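Local coordinates for protein post-proline cleaving enzyme (Rickettsia typhi, PDB 4HVT) that probably hydrolyses short peptides on the carboxyl side of proline residues, as a serine oligopeptidase of the prolyl oligopeptidase family, at residues N201-L204 with E208-S211; K232-P237 with I260-D265; E415-P420 with F465-K470; E548-N553 with E558-K563. All coordinates share one frame; numbering follows the deposited sequence.

Contact 1. Residues N201-L204 with E208-S211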
loop_
_atom_site.group_PDB
_atom_site.type_symbol
_atom_site.label_atom_id
_atom_site.label_comp_id
_atom_site.label_asym_id
_atom_site.label_seq_id
_atom_site.Cartn_x
_atom_site.Cartn_y
_atom_site.Cartn_z
ATOM N N ASN A 201 17.915 10.144 0.569
ATOM C CA ASN A 201 17.953 9.728 1.966
ATOM C C ASN A 201 18.880 8.517 2.084
ATOM O O ASN A 201 18.436 7.376 2.224
ATOM C CB ASN A 201 16.538 9.518 2.529
ATOM C CG ASN A 201 15.685 8.549 1.731
ATOM O OD1 ASN A 201 15.739 8.522 0.496
ATOM N ND2 ASN A 201 14.912 7.743 2.448
ATOM N N LEU A 202 20.184 8.827 2.018
ATOM C CA LEU A 202 21.317 7.924 2.025
ATOM C C LEU A 202 21.751 7.513 3.439
ATOM O O LEU A 202 21.995 8.364 4.300
ATOM C CB LEU A 202 22.534 8.590 1.332
ATOM C CG LEU A 202 23.882 7.886 1.447
ATOM C CD1 LEU A 202 23.926 6.535 0.818
ATOM C CD2 LEU A 202 24.960 8.742 0.800
ATOM N N VAL A 203 21.941 6.214 3.660
ATOM C CA VAL A 203 22.574 5.724 4.893
ATOM C C VAL A 203 24.032 5.495 4.581
ATOM O O VAL A 203 24.424 4.440 4.073
ATOM C CB VAL A 203 21.906 4.438 5.400
ATOM C CG1 VAL A 203 22.527 3.970 6.713
ATOM C CG2 VAL A 203 20.420 4.683 5.607
ATOM N N LEU A 204 24.832 6.538 4.766
ATOM C CA LEU A 204 26.259 6.434 4.413
ATOM C C LEU A 204 26.988 5.716 5.544
ATOM O O LEU A 204 27.842 4.823 5.311
ATOM C CB LEU A 204 26.851 7.815 4.172
ATOM C CG LEU A 204 28.326 7.879 3.775
ATOM C CD1 LEU A 204 28.593 7.019 2.566
ATOM C CD2 LEU A 204 28.748 9.312 3.537
ATOM N N GLU A 208 23.208 6.341 10.766
ATOM C CA GLU A 208 22.368 7.378 10.148
ATOM C C GLU A 208 20.968 6.841 9.917
ATOM O O GLU A 208 20.454 6.825 8.809
ATOM C CB GLU A 208 22.974 7.894 8.851
ATOM C CG GLU A 208 24.221 8.706 9.078
ATOM C CD GLU A 208 24.851 9.219 7.815
ATOM O OE1 GLU A 208 24.878 8.461 6.807
ATOM O OE2 GLU A 208 25.345 10.382 7.856
ATOM N N ILE A 209 20.356 6.392 11.014
ATOM C CA ILE A 209 19.004 5.827 11.004
ATOM C C ILE A 209 18.251 6.292 12.251
ATOM O O ILE A 209 18.859 6.620 13.261
ATOM C CB ILE A 209 18.972 4.279 10.906
ATOM C CG1 ILE A 209 19.821 3.673 12.009
ATOM C CG2 ILE A 209 19.477 3.844 9.544
ATOM C CD1 ILE A 209 19.719 2.161 12.090
ATOM N N THR A 210 16.924 6.336 12.154
ATOM C CA THR A 210 16.072 6.677 13.277
ATOM C C THR A 210 15.813 5.407 14.069
ATOM O O THR A 210 16.208 4.308 13.679
ATOM C CB THR A 210 14.724 7.240 12.832
ATOM O OG1 THR A 210 13.979 6.216 12.172
ATOM C CG2 THR A 210 14.916 8.426 11.857
ATOM N N SER A 211 15.073 5.551 15.173
ATOM C CA SER A 211 14.653 4.406 15.970
ATOM C C SER A 211 13.686 3.493 15.263
ATOM O O SER A 211 13.497 2.303 15.682
ATOM C CB SER A 211 14.019 4.900 17.271
ATOM O OG SER A 211 15.065 5.425 18.084
HETATM O O HOH W 1 20.342 8.453 6.562
#

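Contact 2. Residues K232-P237 with I260-D265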
loop_
_atom_site.group_PDB
_atom_site.type_symbol
_atom_site.label_atom_id
_atom_site.label_comp_id
_atom_site.label_asym_id
_atom_site.label_seq_id
_atom_site.Cartn_x
_atom_site.Cartn_y
_atom_site.Cartn_z
ATOM N N LYS A 232 26.185 16.070 3.298
ATOM C CA LYS A 232 24.993 15.961 4.130
ATOM C C LYS A 232 24.289 17.315 4.198
ATOM O O LYS A 232 24.923 18.328 4.556
ATOM C CB LYS A 232 25.322 15.479 5.548
ATOM C CG LYS A 232 24.038 15.308 6.356
ATOM C CD LYS A 232 24.252 14.682 7.708
ATOM C CE LYS A 232 24.478 13.244 7.641
ATOM N NZ LYS A 232 24.510 12.745 9.074
ATOM N N LEU A 233 22.998 17.344 3.894
ATOM C CA LEU A 233 22.229 18.588 3.974
ATOM C C LEU A 233 21.266 18.676 5.127
ATOM O O LEU A 233 20.835 19.806 5.497
ATOM C CB LEU A 233 21.417 18.793 2.707
ATOM C CG LEU A 233 22.231 18.977 1.435
ATOM C CD1 LEU A 233 21.294 19.344 0.320
ATOM C CD2 LEU A 233 23.348 20.023 1.570
ATOM N N PHE A 234 20.857 17.533 5.682
ATOM C CA PHE A 234 19.767 17.559 6.642
ATOM C C PHE A 234 19.818 16.270 7.435
ATOM O O PHE A 234 20.173 15.250 6.874
ATOM C CB PHE A 234 18.397 17.736 5.972
ATOM C CG PHE A 234 17.342 18.157 6.946
ATOM C CD1 PHE A 234 17.433 19.398 7.590
ATOM C CD2 PHE A 234 16.344 17.262 7.344
ATOM C CE1 PHE A 234 16.494 19.780 8.580
ATOM C CE2 PHE A 234 15.420 17.617 8.296
ATOM C CZ PHE A 234 15.478 18.869 8.919
ATOM N N GLU A 235 19.521 16.366 8.742
ATOM C CA GLU A 235 19.432 15.186 9.601
ATOM C C GLU A 235 18.299 15.355 10.579
ATOM O O GLU A 235 18.065 16.469 11.089
ATOM C CB GLU A 235 20.740 14.920 10.340
ATOM C CG GLU A 235 20.712 13.673 11.195
ATOM C CD GLU A 235 21.958 13.538 12.085
ATOM O OE1 GLU A 235 23.072 13.768 11.589
ATOM O OE2 GLU A 235 21.804 13.199 13.273
ATOM N N VAL A 236 17.511 14.302 10.793
ATOM C CA VAL A 236 16.480 14.375 11.837
ATOM C C VAL A 236 16.905 13.641 13.115
ATOM O O VAL A 236 17.724 12.703 13.090
ATOM C CB VAL A 236 15.120 13.789 11.352
ATOM C CG1 VAL A 236 14.534 14.579 10.190
ATOM C CG2 VAL A 236 15.256 12.334 11.000
ATOM N N PRO A 237 16.301 14.024 14.267
ATOM C CA PRO A 237 16.559 13.259 15.485
ATOM C C PRO A 237 16.162 11.786 15.377
ATOM O O PRO A 237 15.263 11.405 14.615
ATOM C CB PRO A 237 15.668 13.972 16.542
ATOM C CG PRO A 237 15.453 15.349 16.006
ATOM C CD PRO A 237 15.350 15.109 14.508
ATOM N N ILE A 260 11.242 18.941 1.487
ATOM C CA ILE A 260 11.878 18.068 2.507
ATOM C C ILE A 260 10.853 17.831 3.567
ATOM O O ILE A 260 10.296 18.789 4.090
ATOM C CB ILE A 260 13.089 18.738 3.102
ATOM C CG1 ILE A 260 14.190 18.811 1.998
ATOM C CG2 ILE A 260 13.579 17.973 4.304
ATOM C CD1 ILE A 260 15.434 19.488 2.499
ATOM N N SER A 261 10.579 16.555 3.859
ATOM C CA SER A 261 9.536 16.187 4.779
ATOM C C SER A 261 10.100 15.262 5.879
ATOM O O SER A 261 10.547 14.167 5.603
ATOM C CB SER A 261 8.381 15.558 4.007
ATOM O OG SER A 261 7.283 15.203 4.844
ATOM N N ALA A 262 10.057 15.780 7.100
ATOM C CA ALA A 262 10.513 15.075 8.303
ATOM C C ALA A 262 9.282 14.638 9.093
ATOM O O ALA A 262 8.591 15.433 9.681
ATOM C CB ALA A 262 11.395 15.955 9.157
ATOM N N ASN A 263 9.060 13.355 9.097
ATOM C CA ASN A 263 7.889 12.788 9.734
ATOM C C ASN A 263 8.293 12.514 11.211
ATOM O O ASN A 263 9.201 11.714 11.471
ATOM C CB ASN A 263 7.469 11.534 9.004
ATOM C CG ASN A 263 6.159 10.986 9.548
ATOM O OD1 ASN A 263 5.983 10.981 10.757
ATOM N ND2 ASN A 263 5.252 10.570 8.700
ATOM N N LYS A 264 7.669 13.262 12.116
ATOM C CA LYS A 264 8.034 13.224 13.542
ATOM C C LYS A 264 7.455 11.990 14.247
ATOM O O LYS A 264 8.162 11.284 14.986
ATOM C CB LYS A 264 7.521 14.476 14.233
ATOM C CG LYS A 264 7.897 15.800 13.562
ATOM C CD LYS A 264 7.148 16.954 14.269
ATOM C CE LYS A 264 7.734 17.201 15.656
ATOM N NZ LYS A 264 6.851 18.071 16.497
ATOM N N ASP A 265 6.171 11.772 14.093
ATOM C CA ASP A 265 5.453 10.718 14.867
ATOM C C ASP A 265 4.377 9.963 14.088
ATOM O O ASP A 265 3.418 9.412 14.672
ATOM C CB ASP A 265 4.865 11.372 16.115
ATOM C CG ASP A 265 3.683 12.291 15.805
ATOM O OD1 ASP A 265 3.330 12.451 14.640
ATOM O OD2 ASP A 265 3.079 12.823 16.772
#

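Contact 3. Residues E415-P420 with F465-K470. With EDO (1,2-ethanediol), chain G.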
loop_
_atom_site.group_PDB
_atom_site.type_symbol
_atom_site.label_atom_id
_atom_site.label_comp_id
_atom_site.label_asym_id
_atom_site.label_seq_id
_atom_site.Cartn_x
_atom_site.Cartn_y
_atom_site.Cartn_z
ATOM N N GLU A 415 -13.476 0.852 -12.673
ATOM C CA GLU A 415 -13.836 -0.536 -12.388
ATOM C C GLU A 415 -14.854 -0.564 -11.257
ATOM O O GLU A 415 -15.174 0.479 -10.636
ATOM C CB GLU A 415 -12.612 -1.326 -11.917
ATOM C CG GLU A 415 -12.097 -0.928 -10.523
ATOM C CD GLU A 415 -10.690 -1.398 -10.339
ATOM O OE1 GLU A 415 -10.449 -2.450 -9.707
ATOM O OE2 GLU A 415 -9.758 -0.724 -10.870
ATOM N N ASN A 416 -15.363 -1.779 -10.979
ATOM C CA ASN A 416 -16.033 -2.014 -9.716
ATOM C C ASN A 416 -15.754 -3.444 -9.308
ATOM O O ASN A 416 -15.006 -4.147 -9.933
ATOM C CB ASN A 416 -17.542 -1.607 -9.745
ATOM C CG ASN A 416 -18.445 -2.599 -10.462
ATOM O OD1 ASN A 416 -18.110 -3.773 -10.550
ATOM N ND2 ASN A 416 -19.624 -2.134 -10.958
ATOM N N SER A 417 -16.249 -3.858 -8.166
ATOM C CA SER A 417 -15.805 -5.135 -7.626
ATOM C C SER A 417 -16.096 -6.318 -8.556
ATOM O O SER A 417 -15.413 -7.334 -8.456
ATOM C CB SER A 417 -16.439 -5.356 -6.261
ATOM O OG SER A 417 -15.943 -6.527 -5.612
ATOM N N ILE A 418 -17.097 -6.193 -9.436
ATOM C CA ILE A 418 -17.499 -7.319 -10.295
ATOM C C ILE A 418 -17.374 -7.013 -11.808
ATOM O O ILE A 418 -17.637 -7.883 -12.631
ATOM C CB ILE A 418 -18.922 -7.866 -9.992
ATOM C CG1 ILE A 418 -20.000 -6.797 -10.172
ATOM C CG2 ILE A 418 -18.986 -8.500 -8.601
ATOM C CD1 ILE A 418 -21.440 -7.295 -10.097
ATOM N N VAL A 419 -16.932 -5.822 -12.159
ATOM C CA VAL A 419 -16.750 -5.430 -13.554
ATOM C C VAL A 419 -15.259 -5.134 -13.781
ATOM O O VAL A 419 -14.724 -4.265 -13.121
ATOM C CB VAL A 419 -17.622 -4.198 -13.933
ATOM C CG1 VAL A 419 -17.375 -3.870 -15.394
ATOM C CG2 VAL A 419 -19.110 -4.473 -13.666
ATOM N N PRO A 420 -14.584 -5.861 -14.704
ATOM C CA PRO A 420 -13.160 -5.652 -14.847
ATOM C C PRO A 420 -12.833 -4.200 -15.249
ATOM O O PRO A 420 -13.644 -3.537 -15.903
ATOM C CB PRO A 420 -12.742 -6.612 -15.973
ATOM C CG PRO A 420 -13.758 -7.685 -15.936
ATOM C CD PRO A 420 -15.035 -7.022 -15.498
ATOM N N PHE A 465 -19.275 -4.321 1.642
ATOM C CA PHE A 465 -19.479 -4.755 0.272
ATOM C C PHE A 465 -19.587 -6.271 0.192
ATOM O O PHE A 465 -18.699 -7.027 0.664
ATOM C CB PHE A 465 -18.397 -4.204 -0.623
ATOM C CG PHE A 465 -18.467 -2.723 -0.746
ATOM C CD1 PHE A 465 -19.243 -2.126 -1.717
ATOM C CD2 PHE A 465 -17.804 -1.919 0.155
ATOM C CE1 PHE A 465 -19.333 -0.726 -1.809
ATOM C CE2 PHE A 465 -17.906 -0.561 0.120
ATOM C CZ PHE A 465 -18.631 0.072 -0.903
ATOM N N LEU A 466 -20.706 -6.709 -0.372
ATOM C CA LEU A 466 -21.040 -8.095 -0.445
ATOM C C LEU A 466 -21.092 -8.502 -1.935
ATOM O O LEU A 466 -21.804 -7.855 -2.723
ATOM C CB LEU A 466 -22.417 -8.275 0.170
ATOM C CG LEU A 466 -23.053 -9.638 0.009
ATOM C CD1 LEU A 466 -22.324 -10.771 0.724
ATOM C CD2 LEU A 466 -24.509 -9.562 0.493
ATOM N N VAL A 467 -20.340 -9.539 -2.323
ATOM C CA VAL A 467 -20.307 -10.038 -3.706
ATOM C C VAL A 467 -20.607 -11.543 -3.687
ATOM O O VAL A 467 -20.029 -12.308 -2.891
ATOM C CB VAL A 467 -18.934 -9.831 -4.369
ATOM C CG1 VAL A 467 -18.851 -10.498 -5.749
ATOM C CG2 VAL A 467 -18.681 -8.353 -4.524
ATOM N N TYR A 468 -21.528 -11.974 -4.543
ATOM C CA TYR A 468 -21.901 -13.380 -4.596
ATOM C C TYR A 468 -22.334 -13.758 -6.003
ATOM O O TYR A 468 -22.567 -12.900 -6.892
ATOM C CB TYR A 468 -22.998 -13.759 -3.564
ATOM C CG TYR A 468 -24.300 -13.007 -3.671
ATOM C CD1 TYR A 468 -24.525 -11.820 -2.959
ATOM C CD2 TYR A 468 -25.331 -13.504 -4.452
ATOM C CE1 TYR A 468 -25.757 -11.161 -3.052
ATOM C CE2 TYR A 468 -26.535 -12.845 -4.542
ATOM C CZ TYR A 468 -26.745 -11.688 -3.822
ATOM O OH TYR A 468 -27.963 -11.043 -3.995
ATOM N N LYS A 469 -22.398 -15.056 -6.215
ATOM C CA LYS A 469 -22.847 -15.565 -7.528
ATOM C C LYS A 469 -24.378 -15.671 -7.571
ATOM O O LYS A 469 -24.992 -16.152 -6.637
ATOM C CB LYS A 469 -22.175 -16.912 -7.778
ATOM C CG LYS A 469 -22.204 -17.365 -9.230
ATOM C CD LYS A 469 -21.546 -18.735 -9.369
ATOM C CE LYS A 469 -21.520 -19.244 -10.807
ATOM N NZ LYS A 469 -20.459 -20.282 -11.016
ATOM N N LYS A 470 -25.019 -15.215 -8.643
ATOM C CA LYS A 470 -26.472 -15.312 -8.718
ATOM C C LYS A 470 -26.899 -16.772 -8.623
ATOM O O LYS A 470 -26.259 -17.684 -9.184
ATOM C CB LYS A 470 -27.004 -14.697 -9.991
ATOM C CG LYS A 470 -27.037 -13.186 -9.962
ATOM C CD LYS A 470 -27.505 -12.592 -11.261
ATOM C CE LYS A 470 -27.235 -11.101 -11.309
ATOM N NZ LYS A 470 -27.845 -10.515 -12.527
HETATM C C1 EDO G . -5.395 -1.065 -12.099
HETATM O O1 EDO G . -4.677 -0.683 -10.931
HETATM C C2 EDO G . -6.821 -1.471 -11.776
HETATM O O2 EDO G . -7.243 -0.842 -10.576
#

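Contact 4. Residues E548-N553 with E558-K563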
loop_
_atom_site.group_PDB
_atom_site.type_symbol
_atom_site.label_atom_id
_atom_site.label_comp_id
_atom_site.label_asym_id
_atom_site.label_seq_id
_atom_site.Cartn_x
_atom_site.Cartn_y
_atom_site.Cartn_z
ATOM N N GLU A 548 -23.951 -9.799 11.316
ATOM C CA GLU A 548 -24.984 -9.472 10.373
ATOM C C GLU A 548 -25.004 -10.473 9.214
ATOM O O GLU A 548 -26.084 -10.830 8.723
ATOM C CB GLU A 548 -24.861 -8.019 9.905
ATOM C CG GLU A 548 -25.953 -7.585 8.965
ATOM C CD GLU A 548 -27.288 -7.347 9.657
ATOM O OE1 GLU A 548 -27.500 -7.737 10.850
ATOM O OE2 GLU A 548 -28.156 -6.763 9.002
ATOM N N LEU A 549 -23.833 -10.939 8.784
ATOM C CA LEU A 549 -23.780 -11.960 7.723
ATOM C C LEU A 549 -24.471 -13.262 8.149
ATOM O O LEU A 549 -25.130 -13.956 7.350
ATOM C CB LEU A 549 -22.315 -12.264 7.364
ATOM C CG LEU A 549 -21.502 -11.118 6.770
ATOM C CD1 LEU A 549 -20.068 -11.557 6.667
ATOM C CD2 LEU A 549 -22.065 -10.757 5.399
ATOM N N ILE A 550 -24.287 -13.572 9.416
ATOM C CA ILE A 550 -24.893 -14.762 10.000
ATOM C C ILE A 550 -26.388 -14.519 10.177
ATOM O O ILE A 550 -27.182 -15.412 9.902
ATOM C CB ILE A 550 -24.158 -15.122 11.320
ATOM C CG1 ILE A 550 -22.758 -15.647 10.975
ATOM C CG2 ILE A 550 -24.947 -16.149 12.137
ATOM C CD1 ILE A 550 -21.749 -15.626 12.114
ATOM N N LYS A 551 -26.798 -13.352 10.667
ATOM C CA LYS A 551 -28.250 -13.103 10.930
ATOM C C LYS A 551 -29.063 -13.190 9.629
ATOM O O LYS A 551 -30.185 -13.716 9.598
ATOM C CB LYS A 551 -28.420 -11.718 11.589
ATOM C CG LYS A 551 -29.812 -11.354 12.111
ATOM C CD LYS A 551 -29.704 -10.216 13.148
ATOM C CE LYS A 551 -31.071 -9.778 13.706
ATOM N NZ LYS A 551 -31.777 -10.863 14.398
ATOM N N GLN A 552 -28.477 -12.682 8.558
ATOM C CA GLN A 552 -29.132 -12.703 7.265
ATOM C C GLN A 552 -29.017 -14.000 6.510
ATOM O O GLN A 552 -29.415 -14.031 5.361
ATOM C CB GLN A 552 -28.564 -11.637 6.391
ATOM C CG GLN A 552 -28.859 -10.315 6.996
ATOM C CD GLN A 552 -28.703 -9.247 5.996
ATOM O OE1 GLN A 552 -27.776 -9.268 5.190
ATOM N NE2 GLN A 552 -29.610 -8.285 6.029
ATOM N N ASN A 553 -28.490 -15.043 7.151
ATOM C CA ASN A 553 -28.288 -16.340 6.543
ATOM C C ASN A 553 -27.532 -16.377 5.232
ATOM O O ASN A 553 -27.774 -17.219 4.353
ATOM C CB ASN A 553 -29.630 -17.085 6.420
ATOM C CG ASN A 553 -30.039 -17.679 7.748
ATOM O OD1 ASN A 553 -29.489 -18.701 8.190
ATOM N ND2 ASN A 553 -30.974 -17.021 8.420
ATOM N N GLU A 558 -19.358 -21.892 10.890
ATOM C CA GLU A 558 -18.652 -23.002 10.264
ATOM C C GLU A 558 -18.181 -22.738 8.846
ATOM O O GLU A 558 -17.221 -23.383 8.395
ATOM C CB GLU A 558 -19.556 -24.251 10.328
ATOM C CG GLU A 558 -19.585 -25.193 9.147
ATOM C CD GLU A 558 -20.558 -26.337 9.393
ATOM O OE1 GLU A 558 -21.136 -26.363 10.494
ATOM O OE2 GLU A 558 -20.762 -27.191 8.517
ATOM N N TYR A 559 -18.839 -21.781 8.174
ATOM C CA TYR A 559 -18.581 -21.483 6.799
ATOM C C TYR A 559 -17.904 -20.105 6.638
ATOM O O TYR A 559 -17.665 -19.701 5.501
ATOM C CB TYR A 559 -19.891 -21.529 5.995
ATOM C CG TYR A 559 -20.424 -22.930 5.811
ATOM C CD1 TYR A 559 -19.976 -23.689 4.753
ATOM C CD2 TYR A 559 -21.333 -23.489 6.685
ATOM C CE1 TYR A 559 -20.418 -24.941 4.538
ATOM C CE2 TYR A 559 -21.785 -24.785 6.493
ATOM C CZ TYR A 559 -21.298 -25.491 5.401
ATOM O OH TYR A 559 -21.690 -26.756 5.097
ATOM N N LEU A 560 -17.644 -19.418 7.764
ATOM C CA LEU A 560 -17.148 -18.031 7.738
ATOM C C LEU A 560 -15.651 -17.963 7.986
ATOM O O LEU A 560 -15.147 -18.280 9.092
ATOM C CB LEU A 560 -17.913 -17.142 8.733
ATOM C CG LEU A 560 -17.409 -15.704 8.796
ATOM C CD1 LEU A 560 -17.419 -15.027 7.406
ATOM C CD2 LEU A 560 -18.171 -14.893 9.853
ATOM N N GLY A 561 -14.921 -17.489 6.971
ATOM C CA GLY A 561 -13.494 -17.252 7.145
ATOM C C GLY A 561 -13.163 -15.775 7.073
ATOM O O GLY A 561 -13.895 -14.982 6.494
ATOM N N ILE A 562 -12.105 -15.422 7.791
ATOM C CA ILE A 562 -11.703 -14.056 7.901
ATOM C C ILE A 562 -10.227 -13.958 7.521
ATOM O O ILE A 562 -9.462 -14.880 7.759
ATOM C CB ILE A 562 -11.947 -13.451 9.302
ATOM C CG1 ILE A 562 -11.265 -14.264 10.399
ATOM C CG2 ILE A 562 -13.440 -13.301 9.563
ATOM C CD1 ILE A 562 -11.292 -13.533 11.752
ATOM N N LYS A 563 -9.880 -12.872 6.850
ATOM C CA LYS A 563 -8.524 -12.682 6.281
ATOM C C LYS A 563 -8.043 -11.232 6.452
ATOM O O LYS A 563 -8.808 -10.315 6.208
ATOM C CB LYS A 563 -8.580 -13.150 4.823
ATOM C CG LYS A 563 -7.321 -13.015 4.015
ATOM C CD LYS A 563 -7.629 -13.232 2.516
ATOM C CE LYS A 563 -6.610 -12.575 1.594
ATOM N NZ LYS A 563 -6.621 -11.091 1.605
#

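Contact 1. Residues N201-L204 with E208-S211
Val203 and Glu208 face each other with their CA atoms 5.5 Å apart, where the chain leaves strand 197-200 and turns back before strand 217-222. Both segments belong to this one connection in a blade of the N-terminal beta-propeller, and neither forms regular structure here. The turn is held by a side chain reaching back to the backbone. Glu208 CG stands anti to the carbonyl carbon (chi1 -70°), and the chain beyond it is extended, which carries the carboxylate to the start of Leu204. OE1 accepts the N-H of Leu204 at 2.8 Å. The bond is bent, 133° at the hydrogen, yet the donor meets OE1 nearly in line with its C-O bond. His205 N donates to the same oxygen, so two successive backbone N-H groups are gathered on OE1. The other oxygen, OE2, bonds to Tyr219 OH and forms a salt bridge with Lys232. With both oxygens engaged, the carboxylate has little freedom to rotate, and the lysine probably favours its charged form. A thin apolar contact accompanies the bond. Val203 CG2 meets Ile209 CG2 at 4.1 Å, the two side chains crossing at a slant. A water also joins the segments, lying 2.8 Å from Leu202 O and 2.8 Å from Glu208 O.

Contact 2. Residues K232-P237 with I260-D265
Phe234 leans from strand 231-235 onto Ile260 and Ala262 of strand 257-263. Its CB points toward that strand, and CG lies anti to the backbone N (chi1 -163°), which brings one side of the ring, CD2 and CE2, to strand 257-263. At the near side of the ring, CD2 meets Ile260 CG2 at 4.2 Å, an approach oblique to the ring. One atom further out, CE2 lies 4.4 Å from Ala262 CB, and this methyl sits at the ring edge, close to its plane. Two residues on, Val236 CG1 packs on the same Ala262 CB at 3.6 Å. The methyl of Ala262 is thus shared by an aromatic edge and a branched side chain. Away from this apolar seam, Lys232 NZ and Glu235 OE1 form a salt bridge of 3.1 Å, the lysine coming from above the carboxylate plane. Leu233 and Phe234 both face Leu218, a classic beta bulge in the pairing with strand 217-222. Strand 231-235 is the outermost of its propeller blade, while 257-263 is an inner strand of the next. The seam therefore joins two successive blades, with Val243 of strand 242-247 and the Tyr272 ring of strand 269-275 also against Phe234.

Contact 3. Residues E415-P420 with F465-K470
Ile418 and Val467 make the apolar part of this contact, their CA atoms 7.7 Å apart. Ile418 CG2 presses on Val467 CG1 at 3.5 Å, tighter than usual for two carbons, and the two side chains run alongside one another, pointing opposite ways. The second Val467 branch, CG2, stands 3.5 Å from Ser417 OG. Val467 has CG1 anti to the backbone N (chi1 173°), which spreads its two methyls to meet both neighbours. Polar bonds shape the loop itself rather than bridge the segments. Asn416 OD1 accepts the N-H of Ile418 at 2.9 Å, with an angle of 150° at the hydrogen, making an Asx turn. The donor is tilted 20° from the carbonyl plane. The N-H of Val419 adds a weak bond to the same oxygen. This turn links strands 410-415 and 422-426 of a propeller blade, whereas strand 461-469 belongs to the mixed sheet of the alpha/beta-hydrolase domain. The contact thus lies where the two domains meet. Outside the segments, Ser417 O accepts from Asn501 ND2 of helix 498-505, and Ile418 O bonds to Ser444 OG. A solvent-type ligand gives the last kind of interaction. Hydroxyl O2 of a 1,2-ethanediol, probably from the crystallisation liquor, lies against Glu415 OE2, unusually close for a hydrogen bond, so its exact geometry is doubtful. Glu415 OE1 accepts from Phe496 N.

Contact 4. Residues E548-N553 with E558-K563
Leu560 sets its two methyls against the last full turn of helix 536-551, one methyl to each of two helix residues. CD1 meets Leu549 CD1 at 4.4 Å, and CD2 meets Ile550 CD1 at 4.3 Å. Methyl ends do all the touching, and the backbones stay well apart, with 8.7 Å between the CA atoms of Ile550 and Leu560. Leu549 points toward the strand. Ile550 starts off to one side, but its CD1 tip swings nearer. Leu560 has CG anti to the backbone N (chi1 178°), which holds its fork out toward the helix. In the next shell, Leu560 also lies on Thr480 and Leu482 of strand 480-483 and on Phe583. Leu549 packs on Tyr464 of strand 461-469, and Ile550 on Pro557 of the connecting loop. The helix end is fixed by a Schellman motif. Asn553, with positive phi, is its C-prime residue; its N-H bonds to Ile550 O at 3.1 Å, and Ile554 N bonds to Leu549 O. A short loop, with a 3-10 turn at Glu558 and Tyr559, then leads into strand 560-565. Helix 536-551 thus connects parallel strands 510-514 and 560-565, a beta-alpha-beta crossover of the alpha/beta-hydrolase fold.

How the contacts relate
Contacts 1 and 2 form a pair in the propeller, with centres 10 Å apart. The Glu208-Lys232 salt bridge ties one to the other, and Thr210 CG2 packs 4.0 Å from Val236 CG2. Contacts 3 and 4 lie across the chain's centre, about 44 to 46 Å away between centres. Their own centres are 18 Å apart and their nearest atoms about 5 Å. They share the mixed sheet of the hydrolase domain, though they do not touch. Contact 3 brings a propeller loop to that sheet; contact 4 lies within the hydrolase domain. Strand 560-565 of contact 4 runs on to Ser566, the probable nucleophile, with His682 and Asp649 as its likely triad partners.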